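Local coordinates for 361aa long hypothetical D-aminopeptidase (Pyrococcus horikoshii, PDB 2DRH), which is of uncertain function but belongs to peptidase family S58 and probably acts as an aminopeptidase, at residues 19-23 against 186-190; 44-50 against 142-148; 133-137 against 239-243. One frame throughout, in Å; residues are numbered along the deposited sequence.

Contact 1 (19-23 against 186-190)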
# COMPACT_ATOMS: atom_id res chain seq x y z
N ASN A 19 -18.10 23.87 16.81
CA ASN A 19 -16.74 23.89 16.27
C ASN A 19 -15.95 22.77 16.93
O ASN A 19 -14.85 22.97 17.45
CB ASN A 19 -16.07 25.25 16.51
CG ASN A 19 -14.76 25.39 15.73
OD1 ASN A 19 -14.61 24.83 14.64
ND2 ASN A 19 -13.81 26.14 16.29
N LYS A 20 -16.55 21.58 16.92
CA LYS A 20 -15.96 20.38 17.49
C LYS A 20 -16.40 19.21 16.62
O LYS A 20 -17.39 19.30 15.89
CB LYS A 20 -16.45 20.15 18.92
CG LYS A 20 -15.93 21.13 19.96
CD LYS A 20 -16.62 20.87 21.30
CE LYS A 20 -16.11 21.78 22.41
NZ LYS A 20 -14.79 21.34 22.95
N ILE A 21 -15.66 18.11 16.70
CA ILE A 21 -15.98 16.92 15.91
C ILE A 21 -17.42 16.44 16.14
O ILE A 21 -18.02 15.83 15.26
CB ILE A 21 -15.00 15.77 16.22
CG1 ILE A 21 -15.20 14.64 15.22
CG2 ILE A 21 -15.20 15.28 17.65
CD1 ILE A 21 -14.17 13.52 15.34
N THR A 22 -17.97 16.72 17.32
CA THR A 22 -19.33 16.31 17.65
C THR A 22 -20.41 17.11 16.91
O THR A 22 -21.60 16.91 17.14
CB THR A 22 -19.60 16.41 19.16
OG1 THR A 22 -19.19 17.70 19.63
CG2 THR A 22 -18.83 15.34 19.91
N ASP A 23 -19.98 18.03 16.05
CA ASP A 23 -20.95 18.79 15.27
C ASP A 23 -21.48 17.80 14.25
O ASP A 23 -22.48 18.04 13.58
CB ASP A 23 -20.29 19.99 14.57
CG ASP A 23 -20.17 21.19 15.47
OD1 ASP A 23 -21.14 21.48 16.20
OD2 ASP A 23 -19.11 21.86 15.46
N GLY A 186 -7.40 18.67 20.78
CA GLY A 186 -7.85 19.86 20.08
C GLY A 186 -8.96 19.43 19.13
O GLY A 186 -9.00 18.29 18.70
N SER A 187 -9.89 20.33 18.80
CA SER A 187 -10.96 19.95 17.90
C SER A 187 -11.54 21.14 17.14
O SER A 187 -11.40 22.29 17.55
CB SER A 187 -12.07 19.22 18.66
OG SER A 187 -12.89 18.46 17.77
N ALA A 188 -12.20 20.85 16.03
CA ALA A 188 -12.80 21.88 15.21
C ALA A 188 -13.63 21.22 14.12
O ALA A 188 -13.46 20.03 13.85
CB ALA A 188 -11.72 22.77 14.58
N SER A 189 -14.52 21.98 13.50
CA SER A 189 -15.36 21.44 12.44
C SER A 189 -15.57 22.49 11.37
O SER A 189 -15.34 23.68 11.59
CB SER A 189 -16.72 21.01 13.00
OG SER A 189 -17.47 22.14 13.41
N ARG A 190 -15.99 22.05 10.19
CA ARG A 190 -16.25 22.94 9.07
C ARG A 190 -17.49 22.47 8.34
O ARG A 190 -17.77 21.27 8.28
CB ARG A 190 -15.06 22.94 8.10
CG ARG A 190 -13.84 23.68 8.62
CD ARG A 190 -14.14 25.16 8.84
NE ARG A 190 -12.94 25.92 9.19
CZ ARG A 190 -12.37 25.93 10.39
NH1 ARG A 190 -12.88 25.23 11.39
NH2 ARG A 190 -11.28 26.67 10.58
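Residues 19-23, a turn ending in a 3-10 segment, lie against strand 186-190 and come nearest at Lys20 and Ala188, whose CA atoms are 4.2 Å apart. The two backbones share no conventional hydrogen bond; Asn19 O instead receives a CA-H...O contact from Ala188 CA at 3.2 Å. Side chains make the polar links. Asn19 has CG anti to its own N (chi1 -169°), which carries OD1 to Ser189 N, 3.1 Å away in a nearly straight bond (169°) whose donor lies above the amide plane; ND2 turns to Glu321. Ser187 reaches the other way, its OG accepting from Ile21 N at 3.0 Å and also pairing with Ala203 O on strand 198-207. The third link runs from Ser189 OG to Asp23 OD2 (2.6 Å). The same oxygen takes Lys20 N at 3.0 Å from the opposite face of the carboxylate, while Asp23 OD1 pairs with Arg18 N. An alanine in place of Asp23 is likely to leave Lys20 N and the Ser189 hydroxyl without this shared acceptor and let the turn drift from the strand. Asn19 takes up a backbone N-H on the edge of 184-193 that faces away from strand 198-207, and the two serine hydroxyls reach the turn from one face of the strand, so that directional bonds more than apolar packing bind the N-terminal region to the sheet.

Contact 2 (44-50 against 142-148); sequences GKGPVRT and NDIRGRH
Segments 44-50 and 142-148 run in roughly opposing directions, with CA atoms 3.6 Å apart at Gly44 and Gly146, and Arg49 lying beside Asn142. Asp143 N donates to Pro47 O at 3.1 Å, almost along the C=O axis. One residue away, Asn142 OD1 accepts from Arg49 N in a nearly straight bond (2.9 Å, 165°), the donor standing above the amide plane. CG anti to the Asn142 backbone N (chi1 179°) lays the amide across Thr50, where ND2 lies 3.5 Å from CB; Asp138 then accepts from Asn142 ND2 with one carboxylate oxygen and pairs with Thr50 OG1 through the other. The Asp143 carboxylate holds the far end of the loop: Gly44 N meets both of its oxygens on their syn sides, at 2.9 Å for OD2. The fold here joins the start of strand 48-56, preceded by a classic beta bulge at Lys45-Gly46 and a cis peptide before Pro47, to the loop between strand 132-136 and helix 151-160, in which Asp143 centres an inverse gamma turn. His148 NE2 donates to Asp143 OD2 in a His-carboxylate hydrogen bond modelled as very short. The imidazole is sandwiched, Val48 over one face, with CG2 3.8 Å from His148 CG, and Gly146 C over the other. Its CE1 edge approaches Gly44 O near the ring plane at 3.5 Å. Gly146 has no beta carbon, which at this place would collide with Asp143 OD2 and crowd Gly44 CA; this is consistent with the close approach of the two glycines. Arg147 makes salt bridges to Asp113 and Glu109 of a neighbouring subunit, and Arg145 bonds to backbone carbonyls, including Ile122 O, of that same subunit.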
# COMPACT_ATOMS: atom_id res chain seq x y z
N GLY A 44 7.05 3.29 37.52
CA GLY A 44 6.06 2.36 38.01
C GLY A 44 5.14 3.01 39.03
O GLY A 44 4.06 2.51 39.32
N LYS A 45 5.58 4.14 39.57
CA LYS A 45 4.80 4.86 40.57
C LYS A 45 4.29 6.22 40.08
O LYS A 45 3.11 6.55 40.25
CB LYS A 45 5.63 5.02 41.84
CG LYS A 45 4.99 5.88 42.91
CD LYS A 45 5.90 6.03 44.11
CE LYS A 45 5.37 7.08 45.07
NZ LYS A 45 5.26 8.40 44.38
N GLY A 46 5.17 7.02 39.49
CA GLY A 46 4.78 8.33 39.01
C GLY A 46 5.96 9.27 38.89
O GLY A 46 7.10 8.82 38.99
N PRO A 47 5.73 10.57 38.66
CA PRO A 47 4.44 11.27 38.52
C PRO A 47 3.61 10.74 37.35
O PRO A 47 4.15 10.30 36.34
CB PRO A 47 4.86 12.72 38.31
CG PRO A 47 6.15 12.82 39.06
CD PRO A 47 6.84 11.54 38.66
N VAL A 48 2.29 10.79 37.50
CA VAL A 48 1.39 10.32 36.45
C VAL A 48 0.65 11.46 35.78
O VAL A 48 -0.04 12.25 36.42
CB VAL A 48 0.36 9.31 37.01
CG1 VAL A 48 -0.39 9.92 38.16
CG2 VAL A 48 -0.62 8.90 35.91
N ARG A 49 0.80 11.53 34.46
CA ARG A 49 0.16 12.56 33.64
C ARG A 49 -0.25 11.89 32.34
O ARG A 49 0.38 12.08 31.30
CB ARG A 49 1.16 13.69 33.36
CG ARG A 49 1.79 14.34 34.60
CD ARG A 49 0.86 15.34 35.29
NE ARG A 49 1.56 16.11 36.33
CZ ARG A 49 1.86 15.65 37.54
NH1 ARG A 49 1.54 14.41 37.89
NH2 ARG A 49 2.50 16.43 38.41
N THR A 50 -1.30 11.08 32.40
CA THR A 50 -1.77 10.37 31.22
C THR A 50 -3.29 10.27 31.24
O THR A 50 -3.95 10.98 32.00
CB THR A 50 -1.12 8.96 31.15
OG1 THR A 50 -1.40 8.36 29.88
CG2 THR A 50 -1.65 8.06 32.25
N ASN A 142 4.99 12.02 31.60
CA ASN A 142 4.39 10.88 32.28
C ASN A 142 5.27 9.67 32.53
O ASN A 142 6.18 9.37 31.76
CB ASN A 142 3.15 10.43 31.50
CG ASN A 142 2.47 9.22 32.11
OD1 ASN A 142 2.14 9.22 33.30
ND2 ASN A 142 2.26 8.19 31.31
N ASP A 143 4.99 8.98 33.64
CA ASP A 143 5.70 7.76 33.99
C ASP A 143 5.04 6.70 33.11
O ASP A 143 4.19 5.93 33.57
CB ASP A 143 5.49 7.41 35.47
CG ASP A 143 5.91 5.98 35.80
OD1 ASP A 143 6.99 5.55 35.32
OD2 ASP A 143 5.17 5.28 36.52
N ILE A 144 5.41 6.69 31.85
CA ILE A 144 4.84 5.75 30.89
C ILE A 144 5.16 4.29 31.19
O ILE A 144 4.34 3.41 30.95
CB ILE A 144 5.28 6.12 29.46
CG1 ILE A 144 4.34 5.48 28.44
CG2 ILE A 144 6.74 5.71 29.23
CD1 ILE A 144 4.46 6.08 27.06
N ARG A 145 6.35 4.01 31.73
CA ARG A 145 6.72 2.64 32.05
C ARG A 145 5.76 2.05 33.10
O ARG A 145 5.58 0.84 33.16
CB ARG A 145 8.15 2.58 32.61
CG ARG A 145 9.25 2.90 31.60
CD ARG A 145 10.63 2.92 32.28
NE ARG A 145 10.95 1.63 32.89
CZ ARG A 145 11.44 0.59 32.23
NH1 ARG A 145 11.69 0.68 30.92
NH2 ARG A 145 11.67 -0.55 32.86
N GLY A 146 5.15 2.91 33.90
CA GLY A 146 4.23 2.45 34.94
C GLY A 146 2.84 1.99 34.52
O GLY A 146 2.13 1.39 35.32
N ARG A 147 2.45 2.26 33.28
CA ARG A 147 1.13 1.84 32.79
C ARG A 147 0.05 2.14 33.81
O ARG A 147 -0.55 1.24 34.40
CB ARG A 147 1.14 0.34 32.46
CG ARG A 147 2.02 0.00 31.25
CD ARG A 147 2.90 -1.21 31.52
NE ARG A 147 2.41 -2.41 30.85
CZ ARG A 147 2.97 -3.61 30.95
NH1 ARG A 147 4.05 -3.79 31.70
NH2 ARG A 147 2.45 -4.63 30.29
N HIS A 148 -0.21 3.43 34.02
CA HIS A 148 -1.20 3.85 35.01
C HIS A 148 -2.64 3.78 34.51
O HIS A 148 -3.58 3.79 35.30
CB HIS A 148 -0.82 5.24 35.51
CG HIS A 148 0.54 5.29 36.11
ND1 HIS A 148 0.87 4.61 37.26
CD2 HIS A 148 1.70 5.85 35.66
CE1 HIS A 148 2.16 4.75 37.50
NE2 HIS A 148 2.69 5.49 36.54

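Contact 3 (133-137 against 239-243); sequences VLECN and SIIMI
In Ile241, chi1 of -57° sets CG2 anti to the backbone N and CG1 beside it. CG2 meets Leu134 CD2 at 3.8 Å; CD1 rests against the same leucine and also comes within 3.6 Å of Glu135 O. CG1 also lies 4.0 Å from Cys136 SG, at the far side of the apolar patch. At the other end Ser239 has OG anti to its N (chi1 173°), aimed at the 133-137 backbone, which it joins through two waters. One accepts a hydrogen bond from the hydroxyl and donates to Glu135 O at 2.8 Å; the second accepts from Asn137 N and donates to Ser239 OG at 2.9 Å. Ser239 opens the modelled chain after a gap at 234-238, consistent with the cleavage before a serine by which DmpA-type peptidases mature. The strand axes pass 6.6 Å apart at 139°, and no backbone hydrogen bonds pair them: two sheets pack face to face. Helix 104-118 lies behind strand 132-136, against Val133 and Glu135, and helix 252-268 behind strand 240-246, against Ile240 and Met242, giving the layers of an alpha-beta-beta-alpha sandwich.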
# COMPACT_ATOMS: atom_id res chain seq x y z
N VAL A 133 -7.43 1.13 18.57
CA VAL A 133 -6.69 1.90 19.56
C VAL A 133 -5.48 2.57 18.93
O VAL A 133 -4.72 1.94 18.19
CB VAL A 133 -6.17 0.97 20.68
CG1 VAL A 133 -5.47 1.78 21.77
CG2 VAL A 133 -7.33 0.16 21.26
N LEU A 134 -5.31 3.86 19.21
CA LEU A 134 -4.18 4.63 18.69
C LEU A 134 -3.49 5.36 19.84
O LEU A 134 -4.05 5.47 20.93
CB LEU A 134 -4.64 5.61 17.61
CG LEU A 134 -5.09 4.91 16.32
CD1 LEU A 134 -6.60 4.74 16.34
CD2 LEU A 134 -4.66 5.72 15.10
N GLU A 135 -2.29 5.87 19.61
CA GLU A 135 -1.58 6.50 20.71
C GLU A 135 -0.49 7.50 20.38
O GLU A 135 -0.11 7.69 19.23
CB GLU A 135 -0.94 5.40 21.56
CG GLU A 135 -0.12 4.39 20.74
CD GLU A 135 1.00 5.03 19.93
OE1 GLU A 135 1.82 5.77 20.51
OE2 GLU A 135 1.08 4.78 18.71
N CYS A 136 0.00 8.12 21.45
CA CYS A 136 1.10 9.08 21.42
C CYS A 136 1.93 8.83 22.69
O CYS A 136 1.42 8.36 23.70
CB CYS A 136 0.55 10.51 21.36
SG CYS A 136 -0.04 10.97 19.70
N ASN A 137 3.23 9.14 22.63
CA ASN A 137 4.13 8.91 23.77
C ASN A 137 4.17 10.12 24.71
O ASN A 137 4.64 11.19 24.31
CB ASN A 137 5.53 8.61 23.23
CG ASN A 137 6.48 8.09 24.29
OD1 ASN A 137 6.36 8.42 25.47
ND2 ASN A 137 7.45 7.30 23.88
N SER A 239 4.71 13.06 17.20
CA SER A 239 3.62 12.10 17.25
C SER A 239 2.26 12.82 17.22
O SER A 239 2.09 13.87 17.84
CB SER A 239 3.76 11.27 18.53
OG SER A 239 2.65 10.42 18.72
N ILE A 240 1.30 12.26 16.50
CA ILE A 240 -0.04 12.86 16.43
C ILE A 240 -1.07 11.97 15.76
O ILE A 240 -0.81 11.32 14.75
CB ILE A 240 -0.03 14.24 15.71
CG1 ILE A 240 -1.47 14.75 15.55
CG2 ILE A 240 0.67 14.12 14.35
CD1 ILE A 240 -1.60 16.10 14.90
N ILE A 241 -2.26 11.93 16.35
CA ILE A 241 -3.35 11.13 15.81
C ILE A 241 -4.44 12.10 15.38
O ILE A 241 -4.82 12.99 16.14
CB ILE A 241 -3.93 10.16 16.87
CG1 ILE A 241 -2.82 9.24 17.41
CG2 ILE A 241 -5.08 9.35 16.26
CD1 ILE A 241 -2.13 8.38 16.35
N MET A 242 -4.94 11.92 14.16
CA MET A 242 -5.99 12.79 13.66
C MET A 242 -7.22 11.96 13.37
O MET A 242 -7.16 11.00 12.60
CB MET A 242 -5.51 13.52 12.39
CG MET A 242 -4.47 14.58 12.68
SD MET A 242 -3.21 14.76 11.39
CE MET A 242 -2.15 13.38 11.84
N ILE A 243 -8.32 12.30 14.01
CA ILE A 243 -9.57 11.57 13.81
C ILE A 243 -10.53 12.46 13.06
O ILE A 243 -10.90 13.54 13.52
CB ILE A 243 -10.21 11.16 15.16
CG1 ILE A 243 -9.21 10.33 15.98
CG2 ILE A 243 -11.49 10.36 14.92
CD1 ILE A 243 -8.78 9.04 15.30
O HOH W 1 1.70 7.91 17.14
O HOH W 2 4.50 9.05 20.41

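How the contacts relate
Contact 3 lies between the other two, its centre about 17 Å from that of contact 1 and about 18 Å from that of contact 2, whose own centres are about 30 Å apart on opposite sides of the chain's centre. It touches both: Ile21 CD1 packs 3.7 Å from Ile243 O, and Ile144 CD1 lies 3.4 Å from Asn137 OD1. Contacts 1 and 3 share the larger sheet, where strand 198-207 separates 184-193 from 240-246; contacts 2 and 3 share the four-stranded one through 48-56 and 132-136. Along the chain, contact 2 is nested within contact 1, while contact 3 crosses both. If Ser239 is the family's processing point, contact 3 itself holds part of the probable active site.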